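Local coordinates for binding domain (Hc) of Paraclostridial Mosquitocidal Protein 1 (Paraclostridium bifermentans, PDB 6HOX), which forms the receptor-binding domain of a botulinum-like neurotoxin that targets Anopheles mosquitoes, and probably directs the toxin to host nerve cells, at residues V133-M136 / K142-D145; V173-D178 / R197-N202; I144-S149 / K177-Y182. All coordinates share one frame; numbering follows the deposited sequence.

Contact 1. Residues V133-M136 / K142-D145; sequences VWRM and KIID
Arg-135 and Asp-145 face each other as an antiparallel non-hydrogen-bonded pair of the hairpin formed by strands 131-137 and 143-147, a worked case of a salt bridge laid across neighbouring strands. Followed outward, the arginine first sets CB 3.7 Å from Asp-145 CB. CG, held anti to the backbone N (chi1 173°), passes beside Ile-144 O, and CD rests 4.0 Å from Ile-143 CG2. A bend at chi3 (-59°) brings the guanidinium edge against the aspartate. NE reaches Asp-145 OD2 at 3.0 Å, and NH2 meets the same OD2 at 2.9 Å, so one oxygen is gripped side-on by two nitrogens. OD2 lies in the guanidinium plane, but the two flat groups are turned 84° apart: NE uses the anti lone pair of OD2, whereas NH2 comes from above the carboxylate plane. On the other face, Met-136 CE packs 3.7 Å from Ile-144 CG2, while the backbones of these two residues exchange both hydrogen bonds, Met-136 N to Ile-144 O at 2.8 Å being nearly straight. NH2 also forms a salt bridge with Glu-111, so this one nitrogen serves two carboxylates, which would probably stabilise the positive charge and limit rotation of the group.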
loop_
_atom_site.group_PDB
_atom_site.type_symbol
_atom_site.label_atom_id
_atom_site.label_comp_id
_atom_site.label_asym_id
_atom_site.label_seq_id
_atom_site.Cartn_x
_atom_site.Cartn_y
_atom_site.Cartn_z
ATOM N N VAL A 133 -13.407 10.828 -3.618
ATOM C CA VAL A 133 -14.062 12.122 -3.784
ATOM C C VAL A 133 -13.826 12.952 -2.526
ATOM O O VAL A 133 -14.104 12.467 -1.418
ATOM C CB VAL A 133 -15.578 11.970 -4.001
ATOM C CG1 VAL A 133 -16.261 13.329 -4.127
ATOM C CG2 VAL A 133 -15.865 11.101 -5.218
ATOM N N TRP A 134 -13.346 14.180 -2.729
ATOM C CA TRP A 134 -13.355 15.257 -1.762
ATOM C C TRP A 134 -14.379 16.285 -2.240
ATOM O O TRP A 134 -14.322 16.725 -3.391
ATOM C CB TRP A 134 -11.958 15.883 -1.596
ATOM C CG TRP A 134 -11.960 17.189 -0.873
ATOM C CD1 TRP A 134 -11.781 18.432 -1.415
ATOM C CD2 TRP A 134 -12.174 17.392 0.534
ATOM N NE1 TRP A 134 -11.843 19.385 -0.436
ATOM C CE2 TRP A 134 -12.085 18.777 0.767
ATOM C CE3 TRP A 134 -12.387 16.538 1.619
ATOM C CZ2 TRP A 134 -12.227 19.327 2.038
ATOM C CZ3 TRP A 134 -12.537 17.076 2.873
ATOM C CH2 TRP A 134 -12.468 18.455 3.075
ATOM N N ARG A 135 -15.321 16.648 -1.374
ATOM C CA ARG A 135 -16.301 17.647 -1.751
ATOM C C ARG A 135 -16.499 18.643 -0.606
ATOM O O ARG A 135 -16.572 18.241 0.575
ATOM C CB ARG A 135 -17.632 17.001 -2.144
ATOM C CG ARG A 135 -18.731 18.035 -2.375
ATOM C CD ARG A 135 -20.032 17.497 -2.932
ATOM N NE ARG A 135 -19.800 16.843 -4.216
ATOM C CZ ARG A 135 -19.800 15.526 -4.392
ATOM N NH1 ARG A 135 -20.364 14.747 -3.483
ATOM N NH2 ARG A 135 -19.234 15.003 -5.468
ATOM N N MET A 136 -16.564 19.927 -0.988
ATOM C CA MET A 136 -16.942 21.052 -0.144
ATOM C C MET A 136 -18.233 21.681 -0.693
ATOM O O MET A 136 -18.395 21.821 -1.915
ATOM C CB MET A 136 -15.831 22.107 -0.129
ATOM C CG MET A 136 -14.593 21.648 0.633
ATOM S SD MET A 136 -13.195 22.773 0.497
ATOM C CE MET A 136 -12.911 22.654 -1.254
ATOM N N LYS A 142 -22.884 26.442 -3.090
ATOM C CA LYS A 142 -21.733 26.422 -4.007
ATOM C C LYS A 142 -20.942 25.137 -3.733
ATOM O O LYS A 142 -20.665 24.847 -2.578
ATOM C CB LYS A 142 -20.847 27.646 -3.758
ATOM C CG LYS A 142 -19.650 27.815 -4.681
ATOM C CD LYS A 142 -19.944 28.658 -5.879
ATOM C CE LYS A 142 -20.269 30.090 -5.534
ATOM N NZ LYS A 142 -20.532 30.849 -6.767
ATOM N N ILE A 143 -20.613 24.380 -4.788
ATOM C CA ILE A 143 -19.978 23.078 -4.638
ATOM C C ILE A 143 -18.617 23.081 -5.343
ATOM O O ILE A 143 -18.498 23.583 -6.456
ATOM C CB ILE A 143 -20.897 21.968 -5.175
ATOM C CG1 ILE A 143 -22.102 21.773 -4.249
ATOM C CG2 ILE A 143 -20.102 20.681 -5.380
ATOM C CD1 ILE A 143 -23.196 20.883 -4.809
ATOM N N ILE A 144 -17.606 22.528 -4.663
ATOM C CA ILE A 144 -16.312 22.194 -5.248
ATOM C C ILE A 144 -15.961 20.771 -4.818
ATOM O O ILE A 144 -16.029 20.444 -3.647
ATOM C CB ILE A 144 -15.259 23.244 -4.851
ATOM C CG1 ILE A 144 -15.381 24.456 -5.779
ATOM C CG2 ILE A 144 -13.845 22.672 -4.857
ATOM C CD1 ILE A 144 -14.727 25.689 -5.259
ATOM N N ASP A 145 -15.630 19.922 -5.791
ATOM C CA ASP A 145 -15.183 18.600 -5.495
ATOM C C ASP A 145 -13.948 18.247 -6.341
ATOM O O ASP A 145 -13.675 18.843 -7.400
ATOM C CB ASP A 145 -16.327 17.585 -5.610
ATOM C CG ASP A 145 -17.196 17.756 -6.833
ATOM O OD1 ASP A 145 -16.658 18.203 -7.856
ATOM O OD2 ASP A 145 -18.402 17.442 -6.746
#

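Contact 2. Residues V173-D178 / R197-N202; sequences VNQLKD and RGIDNN
Gln-175, at the hairpin turn, lies against Arg-197 and Ile-199 and buries the most surface of any residue here, an example of a turn and a loop meeting through one long side chain. Its CG stands beside the backbone N and anti to the carbonyl carbon (chi1 -68°), and the chain stays extended beyond CG, which brings the amide group up to the loop. The amide carbon CD of Gln-175 lies 5.2 Å from Arg-197 O and 5.0 Å from Ile-199 CG1, so this is loose packing. Arg-197 O is buried here with no partner in the model. Ile-199 aims its CB at the turn, with CG1 between the backbone N and the carbonyl carbon (chi1 66°). Arg-197 starts off away from the turn, but a bend at chi2 (-55°) turns the chain so that its guanidinium approaches; NH1 bonds to Asn-194 O and comes no closer than 4.9 Å to Leu-176 CD1. The turn itself is shaped by a classic beta bulge, Lys-177 and Asp-178 both facing Asn-174, with Lys-177 N bonded to Asn-174 O at 2.9 Å. Tyr-85 touches both Gln-175 and Arg-197. The contact thus lies at the end of the hairpin of strands 167-174 and 178-183, against the loop leading from strand 186-192 to strand 205-207.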
loop_
_atom_site.group_PDB
_atom_site.type_symbol
_atom_site.label_atom_id
_atom_site.label_comp_id
_atom_site.label_asym_id
_atom_site.label_seq_id
_atom_site.Cartn_x
_atom_site.Cartn_y
_atom_site.Cartn_z
ATOM N N VAL A 173 -6.557 22.788 2.282
ATOM C CA VAL A 173 -7.569 23.803 2.009
ATOM C C VAL A 173 -7.036 25.159 2.484
ATOM O O VAL A 173 -6.864 25.403 3.681
ATOM C CB VAL A 173 -8.904 23.425 2.666
ATOM C CG1 VAL A 173 -9.993 24.455 2.400
ATOM C CG2 VAL A 173 -9.351 22.041 2.215
ATOM N N ASN A 174 -6.698 25.997 1.503
ATOM C CA ASN A 174 -6.417 27.395 1.675
ATOM C C ASN A 174 -7.662 28.139 1.206
ATOM O O ASN A 174 -7.832 28.334 -0.010
ATOM C CB ASN A 174 -5.175 27.818 0.893
ATOM C CG ASN A 174 -4.852 29.292 1.026
ATOM O OD1 ASN A 174 -3.783 29.722 0.606
ATOM N ND2 ASN A 174 -5.757 30.071 1.597
ATOM N N GLN A 175 -8.544 28.463 2.163
ATOM C CA GLN A 175 -9.840 29.085 1.870
ATOM C C GLN A 175 -9.554 30.412 1.154
ATOM O O GLN A 175 -8.585 31.093 1.467
ATOM C CB GLN A 175 -10.712 29.168 3.135
ATOM C CG GLN A 175 -11.173 27.790 3.620
ATOM C CD GLN A 175 -12.352 27.726 4.568
ATOM O OE1 GLN A 175 -12.207 27.406 5.750
ATOM N NE2 GLN A 175 -13.548 27.944 4.042
ATOM N N LEU A 176 -10.329 30.690 0.099
ATOM C CA LEU A 176 -10.160 31.876 -0.747
ATOM C C LEU A 176 -9.136 31.622 -1.866
ATOM O O LEU A 176 -9.097 32.389 -2.833
ATOM C CB LEU A 176 -9.750 33.075 0.121
ATOM C CG LEU A 176 -9.660 34.428 -0.588
ATOM C CD1 LEU A 176 -10.939 34.744 -1.356
ATOM C CD2 LEU A 176 -9.345 35.536 0.411
ATOM N N LYS A 177 -8.316 30.565 -1.769
ATOM C CA LYS A 177 -7.354 30.266 -2.838
ATOM C C LYS A 177 -7.665 28.909 -3.487
ATOM O O LYS A 177 -8.344 28.857 -4.505
ATOM C CB LYS A 177 -5.913 30.335 -2.330
ATOM C CG LYS A 177 -5.316 31.730 -2.323
ATOM C CD LYS A 177 -3.806 31.747 -2.422
ATOM C CE LYS A 177 -3.232 33.140 -2.245
ATOM N NZ LYS A 177 -1.749 33.126 -2.284
ATOM N N ASP A 178 -7.119 27.818 -2.936
ATOM C CA ASP A 178 -7.238 26.538 -3.602
ATOM C C ASP A 178 -7.356 25.403 -2.588
ATOM O O ASP A 178 -6.959 25.506 -1.424
ATOM C CB ASP A 178 -6.074 26.275 -4.556
ATOM C CG ASP A 178 -4.707 26.426 -3.913
ATOM O OD1 ASP A 178 -4.633 26.939 -2.769
ATOM O OD2 ASP A 178 -3.724 26.033 -4.564
ATOM N N ARG A 197 -17.726 30.300 0.029
ATOM C CA ARG A 197 -17.772 30.981 1.294
ATOM C C ARG A 197 -17.633 29.915 2.389
ATOM O O ARG A 197 -16.789 28.992 2.267
ATOM C CB ARG A 197 -18.986 31.912 1.293
ATOM C CG ARG A 197 -18.886 33.002 0.229
ATOM C CD ARG A 197 -17.600 33.826 0.358
ATOM N NE ARG A 197 -17.422 34.857 -0.663
ATOM C CZ ARG A 197 -16.537 34.805 -1.663
ATOM N NH1 ARG A 197 -15.698 33.787 -1.777
ATOM N NH2 ARG A 197 -16.501 35.780 -2.553
ATOM N N GLY A 198 -18.406 30.053 3.459
ATOM C CA GLY A 198 -18.210 29.241 4.656
ATOM C C GLY A 198 -18.781 27.843 4.489
ATOM O O GLY A 198 -19.847 27.660 3.910
ATOM N N ILE A 199 -18.061 26.854 5.022
ATOM C CA ILE A 199 -18.507 25.464 5.035
ATOM C C ILE A 199 -18.660 24.978 6.483
ATOM O O ILE A 199 -18.983 23.822 6.703
ATOM C CB ILE A 199 -17.543 24.568 4.237
ATOM C CG1 ILE A 199 -16.156 24.457 4.876
ATOM C CG2 ILE A 199 -17.463 25.020 2.793
ATOM C CD1 ILE A 199 -15.384 23.237 4.405
ATOM N N ASP A 200 -18.413 25.862 7.456
ATOM C CA ASP A 200 -18.545 25.521 8.867
ATOM C C ASP A 200 -19.979 25.076 9.150
ATOM O O ASP A 200 -20.937 25.510 8.481
ATOM C CB ASP A 200 -18.181 26.684 9.787
ATOM C CG ASP A 200 -18.758 28.007 9.320
ATOM O OD1 ASP A 200 -18.413 28.444 8.188
ATOM O OD2 ASP A 200 -19.563 28.581 10.079
ATOM N N ASN A 201 -20.114 24.200 10.152
ATOM C CA ASN A 201 -21.406 23.736 10.592
ATOM C C ASN A 201 -21.238 23.248 12.032
ATOM O O ASN A 201 -20.117 23.208 12.546
ATOM C CB ASN A 201 -21.987 22.678 9.646
ATOM C CG ASN A 201 -21.154 21.406 9.598
ATOM O OD1 ASN A 201 -20.782 20.873 10.633
ATOM N ND2 ASN A 201 -20.856 20.904 8.414
ATOM N N ASN A 202 -22.358 22.887 12.662
ATOM C CA ASN A 202 -22.361 22.416 14.025
ATOM C C ASN A 202 -22.581 20.902 14.093
ATOM O O ASN A 202 -22.860 20.399 15.168
ATOM C CB ASN A 202 -23.442 23.119 14.854
ATOM C CG ASN A 202 -23.172 24.598 15.027
ATOM O OD1 ASN A 202 -24.005 25.425 14.663
ATOM N ND2 ASN A 202 -22.004 24.945 15.549
#

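Contact 3. Residues I144-S149 / K177-Y182; sequences IDIITS and KDCTLY
Ile-146 meets Cys-179 and Leu-181 through the tip of its longer branch: CG1 stands anti to the carbonyl carbon (chi1 -62°) and chi2 is extended, so that CD1 reaches the facing strand 178-183. Cys-179 answers with SG anti to its own backbone N (chi1 -176°). Ile-146 CD1 ends 4.0 Å from Cys-179 SG and 4.1 Å from Leu-181 CB, with Cys-179 O at 3.9 Å from the same CD1; the methyl therefore settles between two residues that point to the same side of strand 178-183. The shorter branch contributes too, since Ile-146 CG2 lies 4.3 Å from Leu-181 CD1. Such meshing of apolar side chains between strands of different sheets, with no backbone bonds joining them, is the hallmark of a beta sandwich, here the concanavalin-like N-terminal half of the receptor-binding region. The nearest backbones, at Ile-146 and Leu-181, keep their CA atoms 7.6 Å apart. Farther along, Thr-148 and Leu-181 cross at about a right angle, Thr-148 CG2 lying 4.0 Å from Leu-181 CD2. The threonine divides its two branches: the methyl goes to the leucine, while OG1 is hydrogen-bonded to Asn-131 OD1 and to Leu-132 N, which fixes the rotation of the side chain and meets the polar needs of a buried hydroxyl. Trp-134 and Met-136 of strand 131-137 also pack on Cys-179, and Ile-171 of strand 167-174, the neighbour of strand 178-183 in its own sheet, lies against Leu-181.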
loop_
_atom_site.group_PDB
_atom_site.type_symbol
_atom_site.label_atom_id
_atom_site.label_comp_id
_atom_site.label_asym_id
_atom_site.label_seq_id
_atom_site.Cartn_x
_atom_site.Cartn_y
_atom_site.Cartn_z
ATOM N N ILE A 144 -17.606 22.528 -4.663
ATOM C CA ILE A 144 -16.312 22.194 -5.248
ATOM C C ILE A 144 -15.961 20.771 -4.818
ATOM O O ILE A 144 -16.029 20.444 -3.647
ATOM C CB ILE A 144 -15.259 23.244 -4.851
ATOM C CG1 ILE A 144 -15.381 24.456 -5.779
ATOM C CG2 ILE A 144 -13.845 22.672 -4.857
ATOM C CD1 ILE A 144 -14.727 25.689 -5.259
ATOM N N ASP A 145 -15.630 19.922 -5.791
ATOM C CA ASP A 145 -15.183 18.600 -5.495
ATOM C C ASP A 145 -13.948 18.247 -6.341
ATOM O O ASP A 145 -13.675 18.843 -7.400
ATOM C CB ASP A 145 -16.327 17.585 -5.610
ATOM C CG ASP A 145 -17.196 17.756 -6.833
ATOM O OD1 ASP A 145 -16.658 18.203 -7.856
ATOM O OD2 ASP A 145 -18.402 17.442 -6.746
ATOM N N ILE A 146 -13.165 17.305 -5.800
ATOM C CA ILE A 146 -12.124 16.640 -6.516
ATOM C C ILE A 146 -12.542 15.167 -6.579
ATOM O O ILE A 146 -12.873 14.553 -5.564
ATOM C CB ILE A 146 -10.749 16.878 -5.857
ATOM C CG1 ILE A 146 -10.391 18.363 -5.866
ATOM C CG2 ILE A 146 -9.662 16.037 -6.526
ATOM C CD1 ILE A 146 -9.155 18.722 -5.080
ATOM N N ILE A 147 -12.614 14.636 -7.794
ATOM C CA ILE A 147 -12.899 13.249 -8.004
ATOM C C ILE A 147 -11.678 12.677 -8.724
ATOM O O ILE A 147 -11.412 13.068 -9.846
ATOM C CB ILE A 147 -14.226 13.088 -8.778
ATOM C CG1 ILE A 147 -15.377 13.752 -8.016
ATOM C CG2 ILE A 147 -14.514 11.620 -9.070
ATOM C CD1 ILE A 147 -16.659 13.908 -8.792
ATOM N N THR A 148 -10.890 11.831 -8.048
ATOM C CA THR A 148 -9.713 11.269 -8.707
ATOM C C THR A 148 -10.212 10.429 -9.897
ATOM O O THR A 148 -11.303 9.866 -9.843
ATOM C CB THR A 148 -8.817 10.493 -7.734
ATOM O OG1 THR A 148 -9.555 9.360 -7.289
ATOM C CG2 THR A 148 -8.361 11.319 -6.551
ATOM N N SER A 149 -9.427 10.396 -10.979
ATOM C CA SER A 149 -9.850 9.768 -12.236
ATOM C C SER A 149 -8.825 8.710 -12.635
ATOM O O SER A 149 -8.542 8.541 -13.782
ATOM C CB SER A 149 -10.051 10.802 -13.338
ATOM O OG SER A 149 -8.833 11.480 -13.624
ATOM N N LYS A 177 -8.316 30.565 -1.769
ATOM C CA LYS A 177 -7.354 30.266 -2.838
ATOM C C LYS A 177 -7.665 28.909 -3.487
ATOM O O LYS A 177 -8.344 28.857 -4.505
ATOM C CB LYS A 177 -5.913 30.335 -2.330
ATOM C CG LYS A 177 -5.316 31.730 -2.323
ATOM C CD LYS A 177 -3.806 31.747 -2.422
ATOM C CE LYS A 177 -3.232 33.140 -2.245
ATOM N NZ LYS A 177 -1.749 33.126 -2.284
ATOM N N ASP A 178 -7.119 27.818 -2.936
ATOM C CA ASP A 178 -7.238 26.538 -3.602
ATOM C C ASP A 178 -7.356 25.403 -2.588
ATOM O O ASP A 178 -6.959 25.506 -1.424
ATOM C CB ASP A 178 -6.074 26.275 -4.556
ATOM C CG ASP A 178 -4.707 26.426 -3.913
ATOM O OD1 ASP A 178 -4.633 26.939 -2.769
ATOM O OD2 ASP A 178 -3.724 26.033 -4.564
ATOM N N CYS A 179 -7.949 24.329 -3.099
ATOM C CA CYS A 179 -8.017 23.047 -2.498
ATOM C C CYS A 179 -7.109 22.100 -3.292
ATOM O O CYS A 179 -7.219 22.084 -4.516
ATOM C CB CYS A 179 -9.446 22.549 -2.599
ATOM S SG CYS A 179 -9.602 20.978 -1.763
ATOM N N THR A 180 -6.240 21.333 -2.619
ATOM C CA THR A 180 -5.264 20.451 -3.320
ATOM C C THR A 180 -5.298 19.044 -2.715
ATOM O O THR A 180 -5.339 18.904 -1.495
ATOM C CB THR A 180 -3.844 21.028 -3.266
ATOM O OG1 THR A 180 -3.889 22.336 -3.830
ATOM C CG2 THR A 180 -2.831 20.187 -4.013
ATOM N N LEU A 181 -5.279 18.020 -3.585
ATOM C CA LEU A 181 -5.293 16.623 -3.170
ATOM C C LEU A 181 -4.006 15.916 -3.612
ATOM O O LEU A 181 -3.561 16.060 -4.753
ATOM C CB LEU A 181 -6.514 15.902 -3.735
ATOM C CG LEU A 181 -6.731 14.504 -3.137
ATOM C CD1 LEU A 181 -8.203 14.202 -2.924
ATOM C CD2 LEU A 181 -6.113 13.424 -4.006
ATOM N N TYR A 182 -3.467 15.109 -2.688
ATOM C CA TYR A 182 -2.215 14.381 -2.832
ATOM C C TYR A 182 -2.469 12.891 -2.548
ATOM O O TYR A 182 -3.255 12.570 -1.663
ATOM C CB TYR A 182 -1.172 14.879 -1.823
ATOM C CG TYR A 182 -0.764 16.328 -1.916
ATOM C CD1 TYR A 182 -1.527 17.321 -1.330
ATOM C CD2 TYR A 182 0.421 16.709 -2.535
ATOM C CE1 TYR A 182 -1.161 18.657 -1.409
ATOM C CE2 TYR A 182 0.805 18.043 -2.613
ATOM C CZ TYR A 182 0.008 19.027 -2.061
ATOM O OH TYR A 182 0.359 20.352 -2.120
#

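From the N terminus, contact 1 comes first and closes the short hairpin between strands 131-137 and 143-147. Contact 3 opens on the second of these strands, sharing Ile-144 and Asp-145 with it, and closes a longer loop that includes helix 152-155 and strand 167-174. Its far segment begins on Lys-177 and Asp-178, the last two residues of the first segment of contact 2, which then closes the loop that runs through strand 186-192 to residues 197-202. Contacts 1 and 2 lie in series, and contact 3 overlaps each of them at a shared segment; none encloses another. Contact 3 joins the two sheets, while Val-173 packs on Trp-134 and Met-136, linking contacts 1 and 2 across the same interface.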